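Local coordinates for protein TRAP dicarboxylate transporter-DctP subunit (Marinobacter aquaeolei, PDB 4PFI) that probably binds a dicarboxylate or similar organic acid in the periplasm and delivers it to a TRAP-type membrane transporter, at residues 99-104 against 113-118; 179-182 against 187-190; 183-188 against 324-329. All coordinates share one frame; numbering follows the deposited sequence.

Interaction 1 of 3, residues 99-104 against 113-118; sequences ASPGHL and LFNLHF
Phe114 and Asn115 both hold CG anti to their own carbonyl carbon, beside the backbone N, with chi1 of -63° and -53°. The short 3-10 turn that ends at Asn115 brings Phe114 CB to the ring of Pro101. The torsions then place the Asn115 amide against that ring and turn the Phe114 ring. Pro101 is the one residue of 99-104 that carries the contact. Pro101 CG lies 4.1 Å from Phe114 CB. This is loose apolar packing, and the two side chains cross at about a right angle. Pro101 CB lies 3.7 Å from Asn115 OD1. Asn115 ND2 lies beside the CB-CG side of the ring, 4.1 Å from Pro101 CG. The proline ring carries no polar hydrogen, so the amide meets it by van der Waals contact. Asn115 OD1 is buried and has no hydrogen-bond partner in the model.

The contact belongs to the two-lobed fold of periplasmic solute-binding proteins. Strand 96-99 runs out of the sheet, where Ala99 bonds through its backbone to Ser248. A short, weakly bonded helical turn follows, in which Leu104 N bonds to Pro101 O at 3.0 Å. The chain loops back to bring 113-118 against Pro101.

All three touching residues are buried. The Phe114 ring meets Phe154, the planes at about 60°, and it also packs on Phe136 of helix 134-145. Pro101 CG approaches the same ring obliquely. Ser100 OG, one residue before the proline, is hydrogen-bonded to Glu43 OE1.

Interaction 2 of 3, residues 179-182 against 187-190; sequences FRTM and AAEA
This contact lies inside the beta-alpha-beta unit made of strand 178-180, helix 185-192 and strand 197-199. The loop that leaves the first strand meets the first turn of the helix. Met182, a selenomethionine, packs on Ala187. Met182 CB is 3.8 Å from Ala187 CB, and the same methyl sits 3.7 Å from Met182 O. The chain of Met182 bends at chi2 and chi3, so its selenium end leads away from the helix. Only the root of the side chain is used here.

Thr181 covers the next piece of helix. Thr181 OG1 lies 3.9 Å from Ala188 CA, a contact with the helix backbone. Thr181 CG2 lies 4.1 Å from Ala187 O. With chi1 at 64°, Thr181 OG1 stands between the backbone N and the carbonyl carbon, and from there it donates to Met182 O at 3.0 Å. That donor sits above the carbonyl plane, 35° out of it. Gln200 NE2 is a second partner of OG1, so two bonds fix the hydroxyl and with it the rotation of the side chain.

No hydrogen bond joins the two segments. This loop is held by local bonds. Arg180 NH2 donates to Thr181 O at 2.7 Å, tilted 18° from the carbonyl plane. Thr181 also bonds through its backbone to Val199 on the third element of the unit. Pro198 of that strand touches both Thr181 and Ala188.

Ala187 and Ala188 present only methyls and backbone here, and Met182 CA and Ala187 CA are 5.7 Å apart. Such a short connection, with the helix packed on the loop that leads into it, is typical of a beta-alpha-beta crossover between two adjacent parallel strands.

Interaction 3 of 3, residues 183-188 against 324-329; sequences TSETAA and IELTGE
Glu185 and Thr186 are the residues of 183-188 that touch 324-329, and both meet the same methyl, CD1 of Leu326. The segment leads up to them through a turn. Ser184 takes the N-cap position of helix 185-192. Ser184 OG accepts from Thr186 N at 3.5 Å, a weak bond, while Ser184 O takes Ala188 N at 2.9 Å. This caps the start of the helix, at the turn that carries Glu185 and Thr186.

Glu185 comes next. Its CG is anti to the backbone N, with chi1 at -169°, and the chain stays extended beyond it. The whole side chain thus runs past Leu326 CD1. Glu185 CB lies 4.0 Å from Leu326 CD1, and Glu185 OE1 3.8 Å from the same atom. The two side chains cross at about a right angle, so Leu326 CD1 lies against the flank of the glutamate. Leu326 CD2 reaches only Glu185 OE1, at 4.2 Å. The contact is van der Waals in kind. Both residues are exposed, so this edge of the contact meets solvent.

Thr186 is the buried member. Thr186 OG1 is 4.4 Å from Leu326 CD1, a distant touch. The threonine also packs on Phe323, a turn earlier on helix 318-339, and on Leu116 of the loop after helix 101-104.

On the other segment, Ile324 O accepts from both Thr327 N and Gly328 N. These two bonds fall in the turn of helix 318-339 that carries Leu326. The result is sparse helix-on-helix packing, in which the N-capped first turn of the crossover helix rests on the long C-terminal helix.

Along the chain, interaction 1 closes before the other two open. Interactions 2 and 3 overlap in sequence and share Ala187 and Ala188 on helix 185-192. The centres lie close together: about 11 Å between interactions 1 and 2, 9 Å between 1 and 3, and 12 Å between 2 and 3. Segment 113-118 joins them. Asn115 CB packs on Ala187 CB at 3.8 Å, and Leu116 CD2 on Thr186 CG2 at 3.4 Å. Helix 185-192 thus touches the loop after its own strand, the 113-118 loop and helix 318-339. Interactions 1 and 2 are local, and interaction 3 brings in the distant helix 318-339. Together they form one packed region of the solute-binding fold, in its apo, open form.

Interaction 1 of 3, residues 99-104 against 113-118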
ATOM      1  N   ALA A  99       4.842  -7.073  -0.432  1.00 29.94           N
ATOM      2  CA  ALA A  99       5.281  -6.369  -1.632  1.00 28.15           C
ATOM      3  C   ALA A  99       4.219  -5.343  -1.970  1.00 28.29           C
ATOM      4  O   ALA A  99       3.070  -5.689  -2.217  1.00 31.45           O
ATOM      5  CB  ALA A  99       5.476  -7.332  -2.800  1.00 25.72           C
ATOM      6  N   SER A 100       4.602  -4.076  -1.952  1.00 27.96           N
ATOM      7  CA  SER A 100       3.722  -2.987  -2.356  1.00 29.48           C
ATOM      8  C   SER A 100       3.810  -2.688  -3.865  1.00 30.02           C
ATOM      9  O   SER A 100       4.711  -3.187  -4.557  1.00 30.20           O
ATOM     10  CB  SER A 100       4.076  -1.771  -1.524  1.00 26.96           C
ATOM     11  OG  SER A 100       3.899  -2.096  -0.146  1.00 28.23           O
ATOM     12  N   PRO A 101       2.857  -1.900  -4.393  1.00 29.53           N
ATOM     13  CA  PRO A 101       2.851  -1.604  -5.838  1.00 27.63           C
ATOM     14  C   PRO A 101       4.148  -0.947  -6.301  1.00 26.19           C
ATOM     15  O   PRO A 101       4.642  -1.317  -7.364  1.00 28.82           O
ATOM     16  CB  PRO A 101       1.641  -0.676  -6.009  1.00 24.77           C
ATOM     17  CG  PRO A 101       0.703  -1.083  -4.896  1.00 25.00           C
ATOM     18  CD  PRO A 101       1.636  -1.409  -3.728  1.00 26.69           C
ATOM     19  N   GLY A 102       4.714  -0.040  -5.506  1.00 22.36           N
ATOM     20  CA  GLY A 102       6.002   0.546  -5.845  1.00 25.05           C
ATOM     21  C   GLY A 102       7.109  -0.458  -6.164  1.00 30.11           C
ATOM     22  O   GLY A 102       7.855  -0.291  -7.129  1.00 36.72           O
ATOM     23  N   HIS A 103       7.219  -1.512  -5.366  1.00 26.91           N
ATOM     24  CA  HIS A 103       8.279  -2.514  -5.533  1.00 31.80           C
ATOM     25  C   HIS A 103       7.987  -3.543  -6.631  1.00 34.05           C
ATOM     26  O   HIS A 103       8.826  -4.392  -6.933  1.00 37.47           O
ATOM     27  CB  HIS A 103       8.504  -3.254  -4.206  1.00 33.18           C
ATOM     28  CG  HIS A 103       9.202  -2.431  -3.175  1.00 35.06           C
ATOM     29  ND1 HIS A 103       8.571  -1.982  -2.029  1.00 37.93           N
ATOM     30  CD2 HIS A 103      10.465  -1.944  -3.121  1.00 38.64           C
ATOM     31  CE1 HIS A 103       9.418  -1.266  -1.316  1.00 39.92           C
ATOM     32  NE2 HIS A 103      10.581  -1.227  -1.956  1.00 41.91           N
ATOM     33  N   LEU A 104       6.792  -3.460  -7.208  1.00 33.38           N
ATOM     34  CA  LEU A 104       6.304  -4.447  -8.168  1.00 34.68           C
ATOM     35  C   LEU A 104       6.033  -3.855  -9.548  1.00 35.17           C
ATOM     36  O   LEU A 104       5.794  -4.596 -10.485  1.00 35.97           O
ATOM     37  CB  LEU A 104       4.988  -5.040  -7.657  1.00 34.07           C
ATOM     38  CG  LEU A 104       4.991  -5.953  -6.437  1.00 35.19           C
ATOM     39  CD1 LEU A 104       3.534  -6.306  -6.080  1.00 31.82           C
ATOM     40  CD2 LEU A 104       5.798  -7.192  -6.740  1.00 36.15           C
ATOM     41  N   LEU A 113      -3.277  -0.524 -10.343  1.00 25.60           N
ATOM     42  CA  LEU A 113      -4.679  -0.367 -10.003  1.00 26.88           C
ATOM     43  C   LEU A 113      -4.852   0.267  -8.615  1.00 22.38           C
ATOM     44  O   LEU A 113      -5.736   1.083  -8.420  1.00 24.79           O
ATOM     45  CB  LEU A 113      -5.365  -1.737 -10.023  1.00 24.45           C
ATOM     46  CG  LEU A 113      -6.856  -1.783  -9.677  1.00 25.67           C
ATOM     47  CD1 LEU A 113      -7.705  -1.436 -10.902  1.00 26.88           C
ATOM     48  CD2 LEU A 113      -7.239  -3.185  -9.108  1.00 25.14           C
ATOM     49  N   PHE A 114      -4.001  -0.116  -7.667  1.00 22.03           N
ATOM     50  CA  PHE A 114      -4.125   0.310  -6.274  1.00 21.24           C
ATOM     51  C   PHE A 114      -3.645   1.722  -5.996  1.00 20.29           C
ATOM     52  O   PHE A 114      -3.846   2.228  -4.892  1.00 23.03           O
ATOM     53  CB  PHE A 114      -3.381  -0.670  -5.348  1.00 21.76           C
ATOM     54  CG  PHE A 114      -3.945  -2.042  -5.377  1.00 23.58           C
ATOM     55  CD1 PHE A 114      -5.258  -2.258  -4.986  1.00 22.14           C
ATOM     56  CD2 PHE A 114      -3.190  -3.108  -5.853  1.00 24.05           C
ATOM     57  CE1 PHE A 114      -5.809  -3.542  -5.040  1.00 26.55           C
ATOM     58  CE2 PHE A 114      -3.730  -4.390  -5.901  1.00 27.34           C
ATOM     59  CZ  PHE A 114      -5.053  -4.606  -5.492  1.00 28.03           C
ATOM     60  N   ASN A 115      -3.003   2.354  -6.972  1.00 20.40           N
ATOM     61  CA  ASN A 115      -2.651   3.771  -6.854  1.00 20.01           C
ATOM     62  C   ASN A 115      -3.594   4.696  -7.649  1.00 22.23           C
ATOM     63  O   ASN A 115      -3.389   5.902  -7.657  1.00 20.78           O
ATOM     64  CB  ASN A 115      -1.207   4.041  -7.288  1.00 19.89           C
ATOM     65  CG  ASN A 115      -0.173   3.166  -6.578  1.00 26.34           C
ATOM     66  OD1 ASN A 115       0.810   2.744  -7.197  1.00 28.50           O
ATOM     67  ND2 ASN A 115      -0.377   2.895  -5.294  1.00 25.79           N
ATOM     68  N   LEU A 116      -4.602   4.146  -8.328  1.00 22.89           N
ATOM     69  CA  LEU A 116      -5.593   4.983  -9.036  1.00 20.80           C
ATOM     70  C   LEU A 116      -6.527   5.694  -8.047  1.00 19.74           C
ATOM     71  O   LEU A 116      -7.024   5.085  -7.098  1.00 22.18           O
ATOM     72  CB  LEU A 116      -6.419   4.145 -10.023  1.00 21.34           C
ATOM     73  CG  LEU A 116      -5.663   3.711 -11.290  1.00 22.19           C
ATOM     74  CD1 LEU A 116      -6.488   2.729 -12.075  1.00 27.40           C
ATOM     75  CD2 LEU A 116      -5.291   4.918 -12.162  1.00 22.13           C
ATOM     76  N   HIS A 117      -6.779   6.978  -8.250  1.00 19.40           N
ATOM     77  CA  HIS A 117      -7.598   7.717  -7.288  1.00 19.98           C
ATOM     78  C   HIS A 117      -9.097   7.448  -7.517  1.00 23.81           C
ATOM     79  O   HIS A 117      -9.529   7.366  -8.664  1.00 23.24           O
ATOM     80  CB  HIS A 117      -7.299   9.219  -7.373  1.00 18.46           C
ATOM     81  CG  HIS A 117      -5.920   9.588  -6.908  1.00 20.18           C
ATOM     82  ND1 HIS A 117      -5.495  10.880  -6.786  1.00 17.72           N
ATOM     83  CD2 HIS A 117      -4.871   8.802  -6.537  1.00 17.94           C
ATOM     84  CE1 HIS A 117      -4.237  10.892  -6.361  1.00 18.47           C
ATOM     85  NE2 HIS A 117      -3.842   9.652  -6.214  1.00 17.55           N
ATOM     86  N   PHE A 118      -9.865   7.320  -6.429  1.00 23.52           N
ATOM     87  CA  PHE A 118     -11.333   7.239  -6.472  1.00 22.39           C
ATOM     88  C   PHE A 118     -11.855   6.017  -7.228  1.00 27.36           C
ATOM     89  O   PHE A 118     -12.925   6.063  -7.803  1.00 30.21           O
ATOM     90  CB  PHE A 118     -11.913   8.530  -7.057  1.00 20.06           C
ATOM     91  CG  PHE A 118     -11.443   9.765  -6.331  1.00 19.42           C
ATOM     92  CD1 PHE A 118     -11.890  10.038  -5.044  1.00 19.17           C
ATOM     93  CD2 PHE A 118     -10.524  10.631  -6.911  1.00 20.72           C
ATOM     94  CE1 PHE A 118     -11.434  11.141  -4.349  1.00 18.62           C
ATOM     95  CE2 PHE A 118     -10.072  11.749  -6.213  1.00 19.84           C
ATOM     96  CZ  PHE A 118     -10.530  11.996  -4.927  1.00 18.19           C
TER

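Interaction 2 of 3, residues 179-182 against 187-190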
ATOM      1  N   PHE A 179       5.688  17.294  -6.151  1.00 13.14           N
ATOM      2  CA  PHE A 179       4.946  16.472  -5.210  1.00 12.32           C
ATOM      3  C   PHE A 179       5.482  15.041  -5.263  1.00 12.58           C
ATOM      4  O   PHE A 179       5.609  14.473  -6.339  1.00 16.45           O
ATOM      5  CB  PHE A 179       3.426  16.525  -5.527  1.00 12.61           C
ATOM      6  CG  PHE A 179       2.549  16.025  -4.393  1.00 12.02           C
ATOM      7  CD1 PHE A 179       2.173  16.868  -3.352  1.00 11.36           C
ATOM      8  CD2 PHE A 179       2.139  14.689  -4.352  1.00 12.25           C
ATOM      9  CE1 PHE A 179       1.380  16.389  -2.290  1.00 13.78           C
ATOM     10  CE2 PHE A 179       1.342  14.205  -3.288  1.00 12.60           C
ATOM     11  CZ  PHE A 179       0.967  15.045  -2.262  1.00 11.21           C
ATOM     12  N   ARG A 180       5.812  14.466  -4.104  1.00 11.98           N
ATOM     13  CA  ARG A 180       6.445  13.143  -4.050  1.00 15.86           C
ATOM     14  C   ARG A 180       5.401  12.000  -3.967  1.00 15.24           C
ATOM     15  O   ARG A 180       4.599  11.911  -3.036  1.00 13.76           O
ATOM     16  CB  ARG A 180       7.510  13.121  -2.933  1.00 11.87           C
ATOM     17  CG  ARG A 180       7.746  11.810  -2.202  1.00 12.39           C
ATOM     18  CD  ARG A 180       8.222  10.741  -3.051  1.00 13.13           C
ATOM     19  NE  ARG A 180       9.065   9.791  -2.331  1.00 21.53           N
ATOM     20  CZ  ARG A 180       9.205   8.493  -2.647  1.00 26.18           C
ATOM     21  NH1 ARG A 180      10.038   7.736  -1.948  1.00 23.63           N
ATOM     22  NH2 ARG A 180       8.533   7.930  -3.645  1.00 29.78           N
ATOM     23  N   THR A 181       5.408  11.152  -4.987  1.00 17.45           N
ATOM     24  CA  THR A 181       4.373  10.152  -5.201  1.00 15.58           C
ATOM     25  C   THR A 181       4.960   8.767  -4.975  1.00 18.90           C
ATOM     26  O   THR A 181       6.172   8.633  -4.835  1.00 20.03           O
ATOM     27  CB  THR A 181       3.868  10.188  -6.677  1.00 16.54           C
ATOM     28  OG1 THR A 181       4.936   9.824  -7.568  1.00 18.60           O
ATOM     29  CG2 THR A 181       3.337  11.562  -7.060  1.00 14.90           C
HETATM   30  N   MSE A 182       4.114   7.733  -4.971  1.00 25.29           N
HETATM   31  CA  MSE A 182       4.614   6.353  -4.992  1.00 24.33           C
HETATM   32  C   MSE A 182       5.415   6.168  -6.284  1.00 25.33           C
HETATM   33  O   MSE A 182       5.201   6.861  -7.287  1.00 21.13           O
HETATM   34  CB  MSE A 182       3.450   5.339  -4.916  1.00 24.97           C
HETATM   35  CG  MSE A 182       2.708   5.305  -3.556  1.00 24.01           C
HETATM   36 SE   MSE A 182       3.920   5.043  -2.002  0.56 30.13          SE
HETATM   37  CE  MSE A 182       4.273   6.907  -1.605  1.00 24.54           C
ATOM     38  N   ALA A 187       0.962   6.035 -10.414  1.00 21.04           N
ATOM     39  CA  ALA A 187       0.855   6.912  -9.255  1.00 21.98           C
ATOM     40  C   ALA A 187       1.329   8.321  -9.617  1.00 22.12           C
ATOM     41  O   ALA A 187       0.716   9.309  -9.218  1.00 23.06           O
ATOM     42  CB  ALA A 187       1.651   6.368  -8.051  1.00 22.07           C
ATOM     43  N   ALA A 188       2.392   8.404 -10.409  1.00 21.24           N
ATOM     44  CA  ALA A 188       2.887   9.696 -10.893  1.00 20.72           C
ATOM     45  C   ALA A 188       1.812  10.410 -11.725  1.00 20.60           C
ATOM     46  O   ALA A 188       1.544  11.602 -11.533  1.00 21.89           O
ATOM     47  CB  ALA A 188       4.147   9.509 -11.722  1.00 19.79           C
ATOM     48  N   GLU A 189       1.195   9.666 -12.637  1.00 20.66           N
ATOM     49  CA  GLU A 189       0.214  10.232 -13.557  1.00 21.46           C
ATOM     50  C   GLU A 189      -1.019  10.757 -12.839  1.00 20.71           C
ATOM     51  O   GLU A 189      -1.642  11.713 -13.278  1.00 20.99           O
ATOM     52  CB  GLU A 189      -0.218   9.202 -14.602  1.00 27.08           C
ATOM     53  CG  GLU A 189      -1.140   9.793 -15.640  1.00 34.09           C
ATOM     54  CD  GLU A 189      -0.491  10.949 -16.411  1.00 42.29           C
ATOM     55  OE1 GLU A 189       0.753  11.091 -16.366  1.00 43.14           O
ATOM     56  OE2 GLU A 189      -1.226  11.719 -17.069  1.00 45.19           O
ATOM     57  N   ALA A 190      -1.363  10.121 -11.734  1.00 22.24           N
ATOM     58  CA  ALA A 190      -2.485  10.545 -10.913  1.00 21.51           C
ATOM     59  C   ALA A 190      -2.341  12.007 -10.489  1.00 19.69           C
ATOM     60  O   ALA A 190      -3.297  12.787 -10.582  1.00 19.16           O
ATOM     61  CB  ALA A 190      -2.579   9.643  -9.687  1.00 18.59           C
TER

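Interaction 3 of 3, residues 183-188 against 324-329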
ATOM      1  N   THR A 183       6.329   5.216  -6.282  1.00 31.87           N
ATOM      2  CA  THR A 183       7.221   5.031  -7.420  1.00 36.40           C
ATOM      3  C   THR A 183       6.599   4.168  -8.527  1.00 38.24           C
ATOM      4  O   THR A 183       7.198   3.219  -9.018  1.00 45.61           O
ATOM      5  CB  THR A 183       8.545   4.415  -6.966  1.00 39.92           C
ATOM      6  OG1 THR A 183       9.453   4.374  -8.081  1.00 43.25           O
ATOM      7  CG2 THR A 183       8.320   3.001  -6.392  1.00 42.95           C
ATOM      8  N   SER A 184       5.390   4.520  -8.918  1.00 34.48           N
ATOM      9  CA  SER A 184       4.674   3.815  -9.955  1.00 32.35           C
ATOM     10  C   SER A 184       4.303   4.839 -11.023  1.00 31.58           C
ATOM     11  O   SER A 184       3.906   5.958 -10.706  1.00 31.70           O
ATOM     12  CB  SER A 184       3.406   3.187  -9.362  1.00 35.29           C
ATOM     13  OG  SER A 184       2.614   2.571 -10.357  1.00 40.35           O
ATOM     14  N   GLU A 185       4.412   4.467 -12.286  1.00 28.77           N
ATOM     15  CA  GLU A 185       4.058   5.386 -13.355  1.00 31.66           C
ATOM     16  C   GLU A 185       2.595   5.826 -13.196  1.00 30.78           C
ATOM     17  O   GLU A 185       2.235   6.979 -13.439  1.00 29.75           O
ATOM     18  CB  GLU A 185       4.273   4.721 -14.703  1.00 38.38           C
ATOM     19  CG  GLU A 185       4.187   5.672 -15.853  1.00 48.78           C
ATOM     20  CD  GLU A 185       4.983   5.194 -17.058  1.00 59.46           C
ATOM     21  OE1 GLU A 185       5.473   4.042 -17.038  1.00 61.97           O
ATOM     22  OE2 GLU A 185       5.124   5.981 -18.024  1.00 64.57           O
ATOM     23  N   THR A 186       1.752   4.899 -12.761  1.00 24.63           N
ATOM     24  CA  THR A 186       0.351   5.202 -12.610  1.00 23.32           C
ATOM     25  C   THR A 186       0.171   6.190 -11.478  1.00 21.89           C
ATOM     26  O   THR A 186      -0.679   7.074 -11.560  1.00 24.57           O
ATOM     27  CB  THR A 186      -0.464   3.940 -12.344  1.00 27.84           C
ATOM     28  OG1 THR A 186      -0.287   3.033 -13.441  1.00 31.63           O
ATOM     29  CG2 THR A 186      -1.938   4.264 -12.203  1.00 23.90           C
ATOM     30  N   ALA A 187       0.962   6.035 -10.414  1.00 21.04           N
ATOM     31  CA  ALA A 187       0.855   6.912  -9.255  1.00 21.98           C
ATOM     32  C   ALA A 187       1.329   8.321  -9.617  1.00 22.12           C
ATOM     33  O   ALA A 187       0.716   9.309  -9.218  1.00 23.06           O
ATOM     34  CB  ALA A 187       1.651   6.368  -8.051  1.00 22.07           C
ATOM     35  N   ALA A 188       2.392   8.404 -10.409  1.00 21.24           N
ATOM     36  CA  ALA A 188       2.887   9.696 -10.893  1.00 20.72           C
ATOM     37  C   ALA A 188       1.812  10.410 -11.725  1.00 20.60           C
ATOM     38  O   ALA A 188       1.544  11.602 -11.533  1.00 21.89           O
ATOM     39  CB  ALA A 188       4.147   9.509 -11.722  1.00 19.79           C
ATOM     40  N   ILE A 324      -4.429   1.782 -18.494  1.00 34.04           N
ATOM     41  CA  ILE A 324      -4.883   0.861 -19.549  1.00 35.39           C
ATOM     42  C   ILE A 324      -3.825   0.688 -20.636  1.00 38.71           C
ATOM     43  O   ILE A 324      -3.513  -0.433 -21.006  1.00 44.00           O
ATOM     44  CB  ILE A 324      -6.196   1.326 -20.240  1.00 38.38           C
ATOM     45  CG1 ILE A 324      -7.352   1.363 -19.246  1.00 33.29           C
ATOM     46  CG2 ILE A 324      -6.563   0.393 -21.407  1.00 40.64           C
ATOM     47  CD1 ILE A 324      -7.520   0.074 -18.477  1.00 35.51           C
ATOM     48  N   GLU A 325      -3.277   1.794 -21.142  1.00 39.09           N
ATOM     49  CA  GLU A 325      -2.165   1.738 -22.094  1.00 40.55           C
ATOM     50  C   GLU A 325      -1.057   0.798 -21.613  1.00 42.89           C
ATOM     51  O   GLU A 325      -0.461   0.070 -22.401  1.00 47.95           O
ATOM     52  CB  GLU A 325      -1.567   3.126 -22.310  1.00 39.16           C
ATOM     53  CG  GLU A 325      -2.497   4.123 -22.950  1.00 47.80           C
ATOM     54  CD  GLU A 325      -1.991   5.567 -22.834  1.00 54.26           C
ATOM     55  OE1 GLU A 325      -0.967   5.803 -22.140  1.00 53.92           O
ATOM     56  OE2 GLU A 325      -2.626   6.472 -23.430  1.00 56.77           O
ATOM     57  N   LEU A 326      -0.788   0.821 -20.313  1.00 43.39           N
ATOM     58  CA  LEU A 326       0.296   0.041 -19.724  1.00 43.98           C
ATOM     59  C   LEU A 326      -0.037  -1.427 -19.441  1.00 41.19           C
ATOM     60  O   LEU A 326       0.867  -2.251 -19.355  1.00 47.82           O
ATOM     61  CB  LEU A 326       0.756   0.700 -18.419  1.00 42.84           C
ATOM     62  CG  LEU A 326       1.664   1.928 -18.577  1.00 44.58           C
ATOM     63  CD1 LEU A 326       1.908   2.639 -17.223  1.00 41.76           C
ATOM     64  CD2 LEU A 326       2.990   1.526 -19.241  1.00 43.74           C
ATOM     65  N   THR A 327      -1.314  -1.755 -19.277  1.00 33.57           N
ATOM     66  CA  THR A 327      -1.698  -3.099 -18.854  1.00 39.96           C
ATOM     67  C   THR A 327      -2.697  -3.772 -19.808  1.00 44.78           C
ATOM     68  O   THR A 327      -2.989  -4.956 -19.665  1.00 43.77           O
ATOM     69  CB  THR A 327      -2.292  -3.083 -17.426  1.00 37.40           C
ATOM     70  OG1 THR A 327      -3.439  -2.225 -17.389  1.00 37.64           O
ATOM     71  CG2 THR A 327      -1.245  -2.599 -16.415  1.00 37.83           C
ATOM     72  N   GLY A 328      -3.217  -3.002 -20.764  1.00 43.95           N
ATOM     73  CA  GLY A 328      -4.149  -3.505 -21.757  1.00 47.97           C
ATOM     74  C   GLY A 328      -5.439  -4.069 -21.190  1.00 53.39           C
ATOM     75  O   GLY A 328      -6.038  -3.508 -20.270  1.00 52.21           O
ATOM     76  N   GLU A 329      -5.859  -5.196 -21.753  1.00 55.90           N
ATOM     77  CA  GLU A 329      -7.184  -5.758 -21.504  1.00 59.37           C
ATOM     78  C   GLU A 329      -7.368  -6.251 -20.071  1.00 56.37           C
ATOM     79  O   GLU A 329      -8.475  -6.183 -19.520  1.00 56.44           O
ATOM     80  CB  GLU A 329      -7.443  -6.906 -22.479  1.00 66.62           C
ATOM     81  CG  GLU A 329      -7.592  -6.448 -23.914  1.00 73.67           C
ATOM     82  CD  GLU A 329      -8.842  -5.608 -24.117  1.00 78.89           C
ATOM     83  OE1 GLU A 329      -9.821  -5.798 -23.357  1.00 79.56           O
ATOM     84  OE2 GLU A 329      -8.844  -4.747 -25.028  1.00 81.22           O
TER